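Local coordinates for putative cytoplasmic protein (PDB 4HFL) that acts as an amidase effector of the type VI secretion system, probably cutting peptide bonds in the peptidoglycan of rival bacteria, at residues 128-133 against 168-173; 93-98 against 140-145; 17-22 against 104-109; 66-71 against 87-92. One frame throughout, in Å; residues are numbered along the deposited sequence. Where two conformers were deposited one is given.

Contact 1: 128-133 against 168-173; sequences IIFTGH and TNATFW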
loop_
_atom_site.group_PDB
_atom_site.type_symbol
_atom_site.label_atom_id
_atom_site.label_comp_id
_atom_site.label_asym_id
_atom_site.label_seq_id
_atom_site.Cartn_x
_atom_site.Cartn_y
_atom_site.Cartn_z
ATOM N N ILE A 128 0.653 -2.746 6.765
ATOM C CA ILE A 128 2.088 -2.832 7.030
ATOM C C ILE A 128 2.921 -2.313 5.842
ATOM O O ILE A 128 2.607 -2.596 4.681
ATOM C CB ILE A 128 2.492 -4.278 7.465
ATOM C CG1 ILE A 128 3.883 -4.298 8.102
ATOM C CG2 ILE A 128 2.410 -5.266 6.291
ATOM C CD1 ILE A 128 4.192 -5.635 8.786
ATOM N N ILE A 129 3.957 -1.531 6.147
ATOM C CA ILE A 129 4.894 -1.015 5.146
ATOM C C ILE A 129 6.281 -1.599 5.402
ATOM O O ILE A 129 6.840 -1.426 6.492
ATOM C CB ILE A 129 5.075 0.516 5.275
ATOM C CG1 ILE A 129 3.753 1.266 5.079
ATOM C CG2 ILE A 129 6.155 1.019 4.307
ATOM C CD1 ILE A 129 3.878 2.756 5.400
ATOM N N PHE A 130 6.856 -2.236 4.387
ATOM C CA PHE A 130 8.209 -2.767 4.460
ATOM C C PHE A 130 9.096 -1.869 3.619
ATOM O O PHE A 130 8.841 -1.716 2.444
ATOM C CB PHE A 130 8.252 -4.157 3.821
ATOM C CG PHE A 130 7.383 -5.179 4.505
ATOM C CD1 PHE A 130 7.791 -5.784 5.685
ATOM C CD2 PHE A 130 6.163 -5.549 3.952
ATOM C CE1 PHE A 130 6.996 -6.741 6.304
ATOM C CE2 PHE A 130 5.371 -6.507 4.561
ATOM C CZ PHE A 130 5.788 -7.105 5.743
ATOM N N THR A 131 10.155 -1.291 4.180
ATOM C CA THR A 131 11.065 -0.512 3.339
ATOM C C THR A 131 12.444 -1.105 3.390
ATOM O O THR A 131 12.768 -1.840 4.314
ATOM C CB THR A 131 11.154 0.948 3.764
ATOM O OG1 THR A 131 11.475 0.996 5.156
ATOM C CG2 THR A 131 9.818 1.660 3.514
ATOM N N GLY A 132 13.255 -0.797 2.386
ATOM C CA GLY A 132 14.603 -1.321 2.338
ATOM C C GLY A 132 15.313 -0.826 1.099
ATOM O O GLY A 132 15.090 0.304 0.642
ATOM N N HIS A 133 16.193 -1.648 0.545
ATOM C CA HIS A 133 16.886 -1.231 -0.661
ATOM C C HIS A 133 17.139 -2.406 -1.587
ATOM O O HIS A 133 17.198 -3.559 -1.156
ATOM C CB HIS A 133 18.207 -0.533 -0.311
ATOM C CG HIS A 133 19.129 -1.370 0.516
ATOM N ND1 HIS A 133 19.959 -2.325 -0.028
ATOM C CD2 HIS A 133 19.347 -1.401 1.853
ATOM C CE1 HIS A 133 20.652 -2.906 0.937
ATOM N NE2 HIS A 133 20.293 -2.368 2.089
ATOM N N THR A 168 14.777 -3.221 5.775
ATOM C CA THR A 168 15.465 -2.634 6.917
ATOM C C THR A 168 14.518 -2.045 7.960
ATOM O O THR A 168 14.950 -1.705 9.065
ATOM C CB THR A 168 16.479 -1.561 6.474
ATOM O OG1 THR A 168 15.808 -0.546 5.717
ATOM C CG2 THR A 168 17.573 -2.191 5.610
ATOM N N ASN A 169 13.233 -1.926 7.612
ATOM C CA ASN A 169 12.222 -1.428 8.534
ATOM C C ASN A 169 10.865 -2.035 8.196
ATOM O O ASN A 169 10.595 -2.349 7.028
ATOM C CB ASN A 169 12.100 0.106 8.448
ATOM C CG ASN A 169 10.989 0.654 9.346
ATOM O OD1 ASN A 169 9.804 0.684 8.967
ATOM N ND2 ASN A 169 11.364 1.069 10.550
ATOM N N ALA A 170 10.022 -2.212 9.211
ATOM C CA ALA A 170 8.596 -2.468 8.974
ATOM C C ALA A 170 7.856 -1.511 9.870
ATOM O O ALA A 170 8.246 -1.309 11.028
ATOM C CB ALA A 170 8.221 -3.882 9.302
ATOM N N THR A 171 6.793 -0.927 9.322
ATOM C CA THR A 171 5.985 0.078 9.993
ATOM C C THR A 171 4.530 -0.360 9.806
ATOM O O THR A 171 4.119 -0.732 8.699
ATOM C CB THR A 171 6.240 1.471 9.359
ATOM O OG1 THR A 171 7.595 1.868 9.612
ATOM C CG2 THR A 171 5.325 2.529 9.949
ATOM N N PHE A 172 3.764 -0.318 10.890
ATOM C CA PHE A 172 2.519 -1.046 10.993
ATOM C C PHE A 172 1.461 -0.301 11.805
ATOM O O PHE A 172 1.766 0.231 12.896
ATOM C CB PHE A 172 2.789 -2.397 11.662
ATOM C CG PHE A 172 1.534 -3.123 12.087
ATOM C CD1 PHE A 172 0.867 -3.939 11.192
ATOM C CD2 PHE A 172 1.034 -2.995 13.378
ATOM C CE1 PHE A 172 -0.294 -4.606 11.568
ATOM C CE2 PHE A 172 -0.128 -3.661 13.768
ATOM C CZ PHE A 172 -0.790 -4.469 12.858
ATOM N N TRP A 173 0.230 -0.308 11.275
ATOM C CA TRP A 173 -0.972 0.197 11.973
ATOM C C TRP A 173 -1.987 -0.918 12.145
ATOM O O TRP A 173 -2.356 -1.591 11.171
ATOM C CB TRP A 173 -1.666 1.307 11.165
ATOM C CG TRP A 173 -0.878 2.591 10.985
ATOM C CD1 TRP A 173 -1.038 3.743 11.690
ATOM C CD2 TRP A 173 0.147 2.851 10.014
ATOM N NE1 TRP A 173 -0.154 4.699 11.243
ATOM C CE2 TRP A 173 0.577 4.180 10.210
ATOM C CE3 TRP A 173 0.749 2.087 9.003
ATOM C CZ2 TRP A 173 1.588 4.763 9.438
ATOM C CZ3 TRP A 173 1.745 2.666 8.239
ATOM C CH2 TRP A 173 2.162 3.993 8.465
HETATM O O HOH W 1 8.743 0.975 6.668
#

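Contact 2: 93-98 against 140-145; sequences FRVKDM and GHVTLW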
loop_
_atom_site.group_PDB
_atom_site.type_symbol
_atom_site.label_atom_id
_atom_site.label_comp_id
_atom_site.label_asym_id
_atom_site.label_seq_id
_atom_site.Cartn_x
_atom_site.Cartn_y
_atom_site.Cartn_z
ATOM N N PHE A 93 0.750 6.481 -7.693
ATOM C CA PHE A 93 1.459 5.474 -8.471
ATOM C C PHE A 93 2.945 5.380 -8.061
ATOM O O PHE A 93 3.698 4.586 -8.633
ATOM C CB PHE A 93 1.308 5.748 -9.973
ATOM C CG PHE A 93 1.783 7.113 -10.390
ATOM C CD1 PHE A 93 3.108 7.314 -10.766
ATOM C CD2 PHE A 93 0.911 8.192 -10.401
ATOM C CE1 PHE A 93 3.558 8.566 -11.152
ATOM C CE2 PHE A 93 1.348 9.447 -10.792
ATOM C CZ PHE A 93 2.683 9.635 -11.162
ATOM N N ARG A 94 3.335 6.177 -7.058
ATOM C CA ARG A 94 4.662 6.089 -6.433
ATOM C C ARG A 94 4.563 5.583 -4.992
ATOM O O ARG A 94 3.815 6.133 -4.166
ATOM C CB ARG A 94 5.365 7.449 -6.450
ATOM C CG ARG A 94 5.844 7.869 -7.827
ATOM C CD ARG A 94 6.195 9.345 -7.860
ATOM N NE ARG A 94 6.096 9.891 -9.215
ATOM C CZ ARG A 94 6.323 11.163 -9.533
ATOM N NH1 ARG A 94 6.671 12.029 -8.593
ATOM N NH2 ARG A 94 6.203 11.569 -10.792
ATOM N N VAL A 95 5.320 4.539 -4.675
ATOM C CA VAL A 95 5.180 3.925 -3.358
ATOM C C VAL A 95 5.628 4.852 -2.216
ATOM O O VAL A 95 5.074 4.804 -1.112
ATOM C CB VAL A 95 5.849 2.527 -3.296
ATOM C CG1 VAL A 95 7.371 2.643 -3.202
ATOM C CG2 VAL A 95 5.292 1.728 -2.135
ATOM N N LYS A 96 6.610 5.710 -2.487
ATOM C CA LYS A 96 7.097 6.666 -1.483
ATOM C C LYS A 96 5.984 7.634 -1.072
ATOM O O LYS A 96 5.902 8.061 0.091
ATOM C CB LYS A 96 8.310 7.428 -2.032
ATOM C CG LYS A 96 8.092 8.916 -2.217
ATOM C CD LYS A 96 8.723 9.418 -3.515
ATOM C CE LYS A 96 8.384 10.889 -3.739
ATOM N NZ LYS A 96 8.730 11.354 -5.110
ATOM N N ASP A 97 5.114 7.956 -2.026
ATOM C CA ASP A 97 3.992 8.855 -1.774
ATOM C C ASP A 97 2.937 8.192 -0.891
ATOM O O ASP A 97 2.372 8.829 -0.002
ATOM C CB ASP A 97 3.347 9.290 -3.091
ATOM C CG ASP A 97 4.242 10.200 -3.921
ATOM O OD1 ASP A 97 5.211 10.770 -3.375
ATOM O OD2 ASP A 97 3.957 10.361 -5.123
ATOM N N MET A 98 2.658 6.916 -1.143
ATOM C CA MET A 98 1.687 6.191 -0.325
ATOM C C MET A 98 2.234 6.066 1.101
ATOM O O MET A 98 1.519 6.293 2.098
ATOM C CB MET A 98 1.426 4.810 -0.934
ATOM C CG MET A 98 0.482 3.921 -0.132
ATOM S SD MET A 98 -1.100 4.710 0.274
ATOM C CE MET A 98 -1.772 5.034 -1.368
ATOM N N GLY A 140 10.170 0.178 -1.289
ATOM C CA GLY A 140 9.267 -0.287 -0.262
ATOM C C GLY A 140 8.091 -1.052 -0.812
ATOM O O GLY A 140 7.912 -1.138 -2.037
ATOM N N HIS A 141 7.297 -1.617 0.092
ATOM C CA HIS A 141 6.092 -2.342 -0.285
ATOM C C HIS A 141 5.039 -2.148 0.798
ATOM O O HIS A 141 5.315 -2.292 1.986
ATOM C CB HIS A 141 6.376 -3.834 -0.487
ATOM C CG HIS A 141 5.151 -4.644 -0.811
ATOM N ND1 HIS A 141 4.595 -4.695 -2.075
ATOM C CD2 HIS A 141 4.369 -5.430 -0.028
ATOM C CE1 HIS A 141 3.529 -5.477 -2.057
ATOM N NE2 HIS A 141 3.371 -5.938 -0.827
ATOM N N VAL A 142 3.831 -1.799 0.388
ATOM C CA VAL A 142 2.763 -1.570 1.347
ATOM C C VAL A 142 1.714 -2.651 1.129
ATOM O O VAL A 142 1.336 -2.931 -0.011
ATOM C CB VAL A 142 2.139 -0.187 1.132
ATOM C CG1 VAL A 142 0.998 0.035 2.113
ATOM C CG2 VAL A 142 3.192 0.902 1.269
ATOM N N THR A 143 1.255 -3.274 2.210
ATOM C CA THR A 143 0.304 -4.386 2.058
ATOM C C THR A 143 -0.509 -4.533 3.337
ATOM O O THR A 143 -0.435 -3.670 4.230
ATOM C CB THR A 143 1.045 -5.724 1.693
ATOM O OG1 THR A 143 0.095 -6.737 1.336
ATOM C CG2 THR A 143 1.897 -6.222 2.863
ATOM N N LEU A 144 -1.291 -5.604 3.430
ATOM C CA LEU A 144 -2.042 -5.888 4.656
ATOM C C LEU A 144 -1.479 -7.152 5.278
ATOM O O LEU A 144 -1.021 -8.039 4.557
ATOM C CB LEU A 144 -3.525 -6.114 4.358
ATOM C CG LEU A 144 -4.247 -4.982 3.621
ATOM C CD1 LEU A 144 -5.681 -5.373 3.318
ATOM C CD2 LEU A 144 -4.229 -3.707 4.441
ATOM N N TRP A 145 -1.546 -7.232 6.607
ATOM C CA TRP A 145 -1.030 -8.364 7.379
ATOM C C TRP A 145 -2.142 -8.853 8.303
ATOM O O TRP A 145 -2.761 -8.047 8.986
ATOM C CB TRP A 145 0.192 -7.896 8.190
ATOM C CG TRP A 145 0.567 -8.769 9.356
ATOM C CD1 TRP A 145 0.270 -8.552 10.673
ATOM C CD2 TRP A 145 1.325 -9.988 9.310
ATOM N NE1 TRP A 145 0.803 -9.560 11.451
ATOM C CE2 TRP A 145 1.453 -10.451 10.640
ATOM C CE3 TRP A 145 1.919 -10.721 8.279
ATOM C CZ2 TRP A 145 2.140 -11.627 10.960
ATOM C CZ3 TRP A 145 2.600 -11.884 8.595
ATOM C CH2 TRP A 145 2.694 -12.334 9.923
#

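Contact 3: 17-22 against 104-109; sequences MRPAFG and TVLGKA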
loop_
_atom_site.group_PDB
_atom_site.type_symbol
_atom_site.label_atom_id
_atom_site.label_comp_id
_atom_site.label_asym_id
_atom_site.label_seq_id
_atom_site.Cartn_x
_atom_site.Cartn_y
_atom_site.Cartn_z
ATOM N N MET A 17 -9.619 7.980 12.815
ATOM C CA MET A 17 -10.387 6.789 12.435
ATOM C C MET A 17 -9.510 5.939 11.541
ATOM O O MET A 17 -8.623 6.457 10.852
ATOM C CB MET A 17 -11.681 7.151 11.687
ATOM C CG MET A 17 -12.772 7.799 12.543
ATOM S SD MET A 17 -14.358 7.789 11.652
ATOM C CE MET A 17 -13.933 8.869 10.266
ATOM N N ARG A 18 -9.728 4.629 11.562
ATOM C CA ARG A 18 -9.004 3.750 10.668
ATOM C C ARG A 18 -10.011 2.830 9.994
ATOM O O ARG A 18 -11.085 2.571 10.545
ATOM C CB ARG A 18 -7.973 2.934 11.435
ATOM C CG ARG A 18 -6.875 3.787 12.112
ATOM C CD ARG A 18 -5.820 2.922 12.741
ATOM N NE ARG A 18 -4.840 3.724 13.467
ATOM C CZ ARG A 18 -3.948 3.229 14.321
ATOM N NH1 ARG A 18 -3.885 1.913 14.554
ATOM N NH2 ARG A 18 -3.116 4.054 14.936
ATOM N N PRO A 19 -9.667 2.330 8.806
ATOM C CA PRO A 19 -10.562 1.402 8.093
ATOM C C PRO A 19 -10.710 0.090 8.852
ATOM O O PRO A 19 -9.759 -0.346 9.514
ATOM C CB PRO A 19 -9.808 1.136 6.776
ATOM C CG PRO A 19 -8.862 2.252 6.624
ATOM C CD PRO A 19 -8.460 2.663 8.021
ATOM N N ALA A 20 -11.884 -0.529 8.784
ATOM C CA ALA A 20 -12.086 -1.864 9.358
ATOM C C ALA A 20 -11.132 -2.818 8.645
ATOM O O ALA A 20 -10.885 -2.688 7.439
ATOM C CB ALA A 20 -13.546 -2.315 9.192
ATOM N N PHE A 21 -10.550 -3.752 9.380
ATOM C CA PHE A 21 -9.614 -4.664 8.748
ATOM C C PHE A 21 -10.310 -5.501 7.662
ATOM O O PHE A 21 -9.746 -5.745 6.598
ATOM C CB PHE A 21 -8.946 -5.571 9.771
ATOM C CG PHE A 21 -7.958 -6.510 9.151
ATOM C CD1 PHE A 21 -6.732 -6.040 8.698
ATOM C CD2 PHE A 21 -8.262 -7.853 8.986
ATOM C CE1 PHE A 21 -5.815 -6.907 8.117
ATOM C CE2 PHE A 21 -7.328 -8.727 8.398
ATOM C CZ PHE A 21 -6.121 -8.245 7.969
ATOM N N GLY A 22 -11.539 -5.924 7.936
ATOM C CA GLY A 22 -12.275 -6.761 7.003
ATOM C C GLY A 22 -12.480 -6.067 5.674
ATOM O O GLY A 22 -12.175 -6.628 4.626
ATOM N N THR A 104 -0.347 10.545 7.730
ATOM C CA THR A 104 -1.103 11.800 7.760
ATOM C C THR A 104 -2.588 11.559 7.933
ATOM O O THR A 104 -3.321 12.476 8.294
ATOM C CB THR A 104 -0.889 12.635 6.487
ATOM O OG1 THR A 104 -1.601 12.036 5.397
ATOM C CG2 THR A 104 0.603 12.713 6.145
ATOM N N VAL A 105 -3.037 10.332 7.658
ATOM C CA VAL A 105 -4.458 9.998 7.810
ATOM C C VAL A 105 -4.746 8.980 8.924
ATOM O O VAL A 105 -5.823 8.996 9.524
ATOM C CB VAL A 105 -5.108 9.576 6.458
ATOM C CG1 VAL A 105 -5.222 10.786 5.541
ATOM C CG2 VAL A 105 -4.302 8.464 5.767
ATOM N N LEU A 106 -3.770 8.129 9.232
ATOM C CA LEU A 106 -3.948 7.121 10.279
ATOM C C LEU A 106 -3.342 7.522 11.627
ATOM O O LEU A 106 -3.647 6.899 12.655
ATOM C CB LEU A 106 -3.341 5.788 9.841
ATOM C CG LEU A 106 -3.840 5.257 8.513
ATOM C CD1 LEU A 106 -3.134 3.945 8.152
ATOM C CD2 LEU A 106 -5.365 5.053 8.592
ATOM N N GLY A 107 -2.491 8.550 11.626
ATOM C CA GLY A 107 -1.754 8.917 12.827
ATOM C C GLY A 107 -0.433 8.164 12.873
ATOM O O GLY A 107 -0.096 7.418 11.947
ATOM N N LYS A 108 0.332 8.351 13.941
ATOM C CA LYS A 108 1.606 7.654 14.045
ATOM C C LYS A 108 1.393 6.136 14.091
ATOM O O LYS A 108 0.393 5.640 14.645
ATOM C CB LYS A 108 2.402 8.147 15.258
ATOM C CG LYS A 108 3.881 7.710 15.220
ATOM C CD LYS A 108 4.665 8.277 16.397
ATOM C CE LYS A 108 6.121 7.818 16.359
ATOM N NZ LYS A 108 6.876 8.422 15.246
ATOM N N ALA A 109 2.305 5.404 13.453
ATOM C CA ALA A 109 2.282 3.938 13.462
ATOM C C ALA A 109 2.330 3.363 14.864
ATOM O O ALA A 109 2.989 3.912 15.762
ATOM C CB ALA A 109 3.428 3.402 12.687
HETATM O O HOH W 2 -8.615 8.705 9.499
HETATM O O HOH W 3 -0.667 4.694 16.999
#

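Contact 4: 66-71 against 87-92; sequences VLNYCG and DKKRYM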
loop_
_atom_site.group_PDB
_atom_site.type_symbol
_atom_site.label_atom_id
_atom_site.label_comp_id
_atom_site.label_asym_id
_atom_site.label_seq_id
_atom_site.Cartn_x
_atom_site.Cartn_y
_atom_site.Cartn_z
ATOM N N VAL A 66 -7.837 0.603 -2.135
ATOM C CA VAL A 66 -8.279 0.213 -0.790
ATOM C C VAL A 66 -8.702 1.426 0.029
ATOM O O VAL A 66 -9.801 1.448 0.597
ATOM C CB VAL A 66 -7.172 -0.577 -0.030
ATOM C CG1 VAL A 66 -7.510 -0.711 1.453
ATOM C CG2 VAL A 66 -6.983 -1.952 -0.666
ATOM N N LEU A 67 -7.831 2.429 0.101
ATOM C CA LEU A 67 -8.140 3.627 0.884
ATOM C C LEU A 67 -9.369 4.350 0.341
ATOM O O LEU A 67 -10.216 4.773 1.111
ATOM C CB LEU A 67 -6.953 4.577 0.919
ATOM C CG LEU A 67 -5.725 4.060 1.678
ATOM C CD1 LEU A 67 -4.570 5.018 1.523
ATOM C CD2 LEU A 67 -6.061 3.891 3.134
ATOM N N ASN A 68 -9.476 4.471 -0.982
ATOM C CA ASN A 68 -10.596 5.181 -1.603
ATOM C C ASN A 68 -11.907 4.533 -1.269
ATOM O O ASN A 68 -12.903 5.219 -1.010
ATOM C CB ASN A 68 -10.447 5.221 -3.141
ATOM C CG ASN A 68 -9.576 6.374 -3.622
ATOM O OD1 ASN A 68 -9.598 7.472 -3.047
ATOM N ND2 ASN A 68 -8.799 6.130 -4.684
ATOM N N TYR A 69 -11.931 3.204 -1.295
ATOM C CA TYR A 69 -13.215 2.535 -1.094
ATOM C C TYR A 69 -13.511 2.174 0.361
ATOM O O TYR A 69 -14.592 1.673 0.680
ATOM C CB TYR A 69 -13.371 1.365 -2.067
ATOM C CG TYR A 69 -13.682 1.868 -3.461
ATOM C CD1 TYR A 69 -14.989 1.991 -3.898
ATOM C CD2 TYR A 69 -12.666 2.259 -4.322
ATOM C CE1 TYR A 69 -15.280 2.472 -5.175
ATOM C CE2 TYR A 69 -12.943 2.733 -5.594
ATOM C CZ TYR A 69 -14.250 2.839 -6.014
ATOM O OH TYR A 69 -14.511 3.320 -7.280
ATOM N N CYS A 70 -12.560 2.476 1.245
ATOM C CA CYS A 70 -12.768 2.320 2.683
ATOM C C CYS A 70 -13.024 3.677 3.348
ATOM O O CYS A 70 -13.093 3.777 4.571
ATOM C CB CYS A 70 -11.568 1.620 3.333
ATOM S SG CYS A 70 -11.527 -0.146 2.978
ATOM N N GLY A 71 -13.167 4.720 2.537
ATOM C CA GLY A 71 -13.589 6.015 3.052
ATOM C C GLY A 71 -12.456 6.948 3.437
ATOM O O GLY A 71 -12.668 7.862 4.241
ATOM N N ASP A 87 -13.261 5.752 -12.465
ATOM C CA ASP A 87 -14.218 6.018 -11.392
ATOM C C ASP A 87 -14.143 7.467 -10.899
ATOM O O ASP A 87 -14.933 7.874 -10.044
ATOM C CB ASP A 87 -14.015 5.038 -10.223
ATOM C CG ASP A 87 -12.647 5.183 -9.558
ATOM O OD1 ASP A 87 -11.772 5.878 -10.121
ATOM O OD2 ASP A 87 -12.436 4.589 -8.472
ATOM N N LYS A 88 -13.193 8.225 -11.450
ATOM C CA LYS A 88 -12.980 9.645 -11.129
ATOM C C LYS A 88 -12.358 9.829 -9.741
ATOM O O LYS A 88 -12.273 10.951 -9.214
ATOM C CB LYS A 88 -14.266 10.473 -11.292
ATOM C CG LYS A 88 -15.045 10.198 -12.595
ATOM C CD LYS A 88 -16.453 10.787 -12.525
ATOM C CE LYS A 88 -17.396 10.220 -13.601
ATOM N NZ LYS A 88 -17.078 10.677 -14.989
ATOM N N LYS A 89 -11.905 8.722 -9.157
ATOM C CA LYS A 89 -11.165 8.783 -7.899
ATOM C C LYS A 89 -9.659 8.852 -8.175
ATOM O O LYS A 89 -9.199 8.416 -9.238
ATOM C CB LYS A 89 -11.535 7.603 -6.985
ATOM C CG LYS A 89 -13.046 7.518 -6.696
ATOM C CD LYS A 89 -13.363 6.647 -5.490
ATOM C CE LYS A 89 -14.836 6.760 -5.097
ATOM N NZ LYS A 89 -15.232 8.151 -4.714
ATOM N N ARG A 90 -8.904 9.412 -7.229
ATOM C CA ARG A 90 -7.466 9.608 -7.404
ATOM C C ARG A 90 -6.620 8.415 -6.950
ATOM O O ARG A 90 -6.887 7.789 -5.912
ATOM C CB ARG A 90 -7.009 10.890 -6.695
ATOM C CG ARG A 90 -7.582 12.170 -7.300
ATOM C CD ARG A 90 -7.471 13.334 -6.328
ATOM N NE ARG A 90 -7.912 14.596 -6.920
ATOM C CZ ARG A 90 -9.164 15.053 -6.875
ATOM N NH1 ARG A 90 -10.110 14.344 -6.268
ATOM N NH2 ARG A 90 -9.471 16.215 -7.443
ATOM N N TYR A 91 -5.592 8.112 -7.740
ATOM C CA TYR A 91 -4.718 6.978 -7.489
ATOM C C TYR A 91 -3.256 7.408 -7.508
ATOM O O TYR A 91 -2.797 8.023 -8.485
ATOM C CB TYR A 91 -4.985 5.886 -8.533
ATOM C CG TYR A 91 -6.344 5.245 -8.345
ATOM C CD1 TYR A 91 -6.503 4.138 -7.526
ATOM C CD2 TYR A 91 -7.474 5.765 -8.965
ATOM C CE1 TYR A 91 -7.761 3.553 -7.342
ATOM C CE2 TYR A 91 -8.721 5.188 -8.787
ATOM C CZ TYR A 91 -8.856 4.087 -7.971
ATOM O OH TYR A 91 -10.099 3.512 -7.798
ATOM N N MET A 92 -2.542 7.119 -6.418
ATOM C CA MET A 92 -1.096 7.349 -6.363
ATOM C C MET A 92 -0.411 6.205 -7.094
ATOM O O MET A 92 -0.935 5.090 -7.118
ATOM C CB MET A 92 -0.580 7.416 -4.917
ATOM C CG MET A 92 -1.258 8.448 -4.015
ATOM S SD MET A 92 -0.453 8.604 -2.386
ATOM C CE MET A 92 -1.688 9.651 -1.589
HETATM O O HOH W 4 -9.542 10.227 -4.521
#

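Contact 1: 128-133 against 168-173
Ile129 and Thr171 form a hydrogen-bonded pair in the antiparallel four-stranded sheet, between its two inner strands 126-133 and 166-174, whose pairing is interrupted by a classic beta bulge. Both backbone polar atoms of Ile129 are used: its N donates to Thr171 O at 2.7 Å, almost straight at 171°, and its O receives Thr171 N at 2.9 Å. Thr131 N bonds in turn to Asn169 O at 3.1 Å. At the bulge Thr168 and Asn169 share one partner, Thr131 O, which takes Thr168 N at 2.8 Å and Asn169 N only weakly. A water donates to Ile129 O and Thr171 OG1 and accepts from Thr131 OG1 at 3.1 Å; Thr171 OG1 bonds in addition to Ser112 OG on strand 111-114. The face of Ile128, Phe130, Ala170 and Phe172 is apolar: Ala170 CB meets Phe130 CD1 at 4.1 Å, and Ile128 CB lies at the edge of the Phe172 ring. On the threonine side Trp173, whose NE1 is satisfied by Gly107 O, turns its ring edge to Ile129. With CG1 beside its backbone N (chi1 -60°) and the branch extended beyond, Ile129 carries CD1 to 3.6 Å from Trp173 CZ3.

Contact 2: 93-98 against 140-145
Val95, in the first turn of helix 95-106, leans on Gly140 and Val142 of strand 138-145, a helix-on-sheet contact at an outermost strand of the four-stranded antiparallel sheet. The assignment to the papain-like peptidase clan CA fits the setting: helix 59-69, with Cys59 at its start, lies close by, touching Val95 through Cys59 and Val142 through Met63.

Apolar packing carries the contact, and no hydrogen bond crosses it. A chi1 of 76° sets CG1 of Val95 between the backbone N and the carbonyl carbon and leaves CG2 anti to N, which places the CG2 methyl of Val95 4.1 Å from Val142 CG2. The two valines pass one another running opposite ways instead of meeting head-on. Met98, one helical turn further on, adds its CG to the same methyl of Val142; its next torsion (chi2 53°) bends the chain, and the end of the side chain leads off to Leu67 on helix 59-69.

Polar groups find their partners away from this interface. Asp97 OD2 accepts from Ala81 N, and His141, directed away from the helix, bonds through NE2 to Asp152 OD1. Inside the helix start, Arg94 at the N-cap position offers its O to Asp97 N and Met98 N, both weakly.

Contacts with the strand backbone come last. With no side chain on Gly140, the backbone itself is what Val95 touches. Both methyls border the glycine carbonyl, Val95 CG2 lying 3.9 Å from Gly140 O, and Val95 CG1 comes to 4.2 Å from Gly140 N.

Contact 3: 17-22 against 104-109
Arg18 and Leu106 approach to 6.1 Å between CA atoms where the extended chain ahead of helix 21-30 passes the C-terminal end of helix 95-106, a helix that gives way at Gly107 with a positive phi of 90°. The contact thus closes the N-terminal arm over a helix terminus.

The side chain of Arg18 is its main element. CG sits beside the backbone N (chi1 -63°) and the chain runs extended to NE, crossing Leu106 at about a right angle. This brings the guanidinium beside the carbonyl of Leu106, the last residue of the helix: Arg18 NE makes a weak bond to Leu106 O at 3.5 Å, with the acceptor near the plane of the group. The stronger hold is at NH1, which forms a salt bridge with Asp110 and a hydrogen bond to Ser174 O. A positive group at the negative end of a helix dipole would probably be favourable here as well.

Apolar contact is made by one methyl of Leu106. Leu106 CD2 touches Arg18 CG at 4.0 Å and also Pro19 CD at 4.0 Å, so it serves both residues of the arm. Arg18 and Leu106 both rest on Trp173 of strand 166-174, which joins the arm, the helix end and the sheet.

Two waters complete the polar links. One accepts weakly from Arg18 NH2 and donates to Lys108 O at 2.7 Å. The other bridges backbone to backbone, donating to Met17 O at 2.6 Å and to Val105 O at 2.8 Å.

Contact 4: 66-71 against 87-92
An Asx turn formed by Asp87, in the loop of the beta-hairpin made by strands 82-84 and 90-92, receives Tyr69 from near the C-terminal end of helix 59-69, and the contact joins that hairpin to the helix. The carboxylate is gripped by three donors. Tyr69 OH gives a hydrogen bond of 2.7 Å to Asp87 OD2, which accepts with its anti lone pair, ring and carboxylate being only 20° from coplanar. Tyr91 OH meets the same oxygen on its syn side, somewhat out of the carboxylate plane and also 2.7 Å from Asp87 OD2. The turn itself is closed by Lys89 N, which comes from above the carboxylate plane to lie 3.0 Å from Asp87 OD1. Together these bonds should fix the rotation of the group, and two phenol donors on one oxygen probably favour its ionised form. The tyrosines cross at about a right angle, the hydroxyl of Tyr91 lying at the edge of the Tyr69 ring.

Beside this cluster Asn68 reaches the hairpin strand. With CG beside its backbone N (chi1 -85°), the amide points ND2 at Arg90 O, 2.8 Å away and nearly straight at 165°. The same ND2 lies over one face of the Tyr91 ring, whose plane stands steeply to the amide. Asn68 OD1 accepts from Val74 N and from a water, which in turn accepts from Arg90 N, a second link to the strand. Finally, the aliphatic chain of Lys89 crosses obliquely by Tyr69, bringing Lys89 CD to 3.9 Å from Tyr69 CE2.

From the N terminus, 17-22 opens contact 3, whose loop is not closed until 104-109. Within that span lies the whole of contact 4, a short loop from 66-71 to 87-92 that ties helix 59-69 to the hairpin. At its end the chain passes straight into 93-98, which opens contact 2 before contact 3 has closed, so these two cross. Contact 1 opens at 128-133, ahead of the closing of contact 2 at 140-145, and crosses it in turn, finishing near the C terminus at 168-173. Contacts 1 and 2 share the four-stranded sheet, contacts 2 and 3 share helix 95-106, and contact 4 lies across the chain's centre from contact 1.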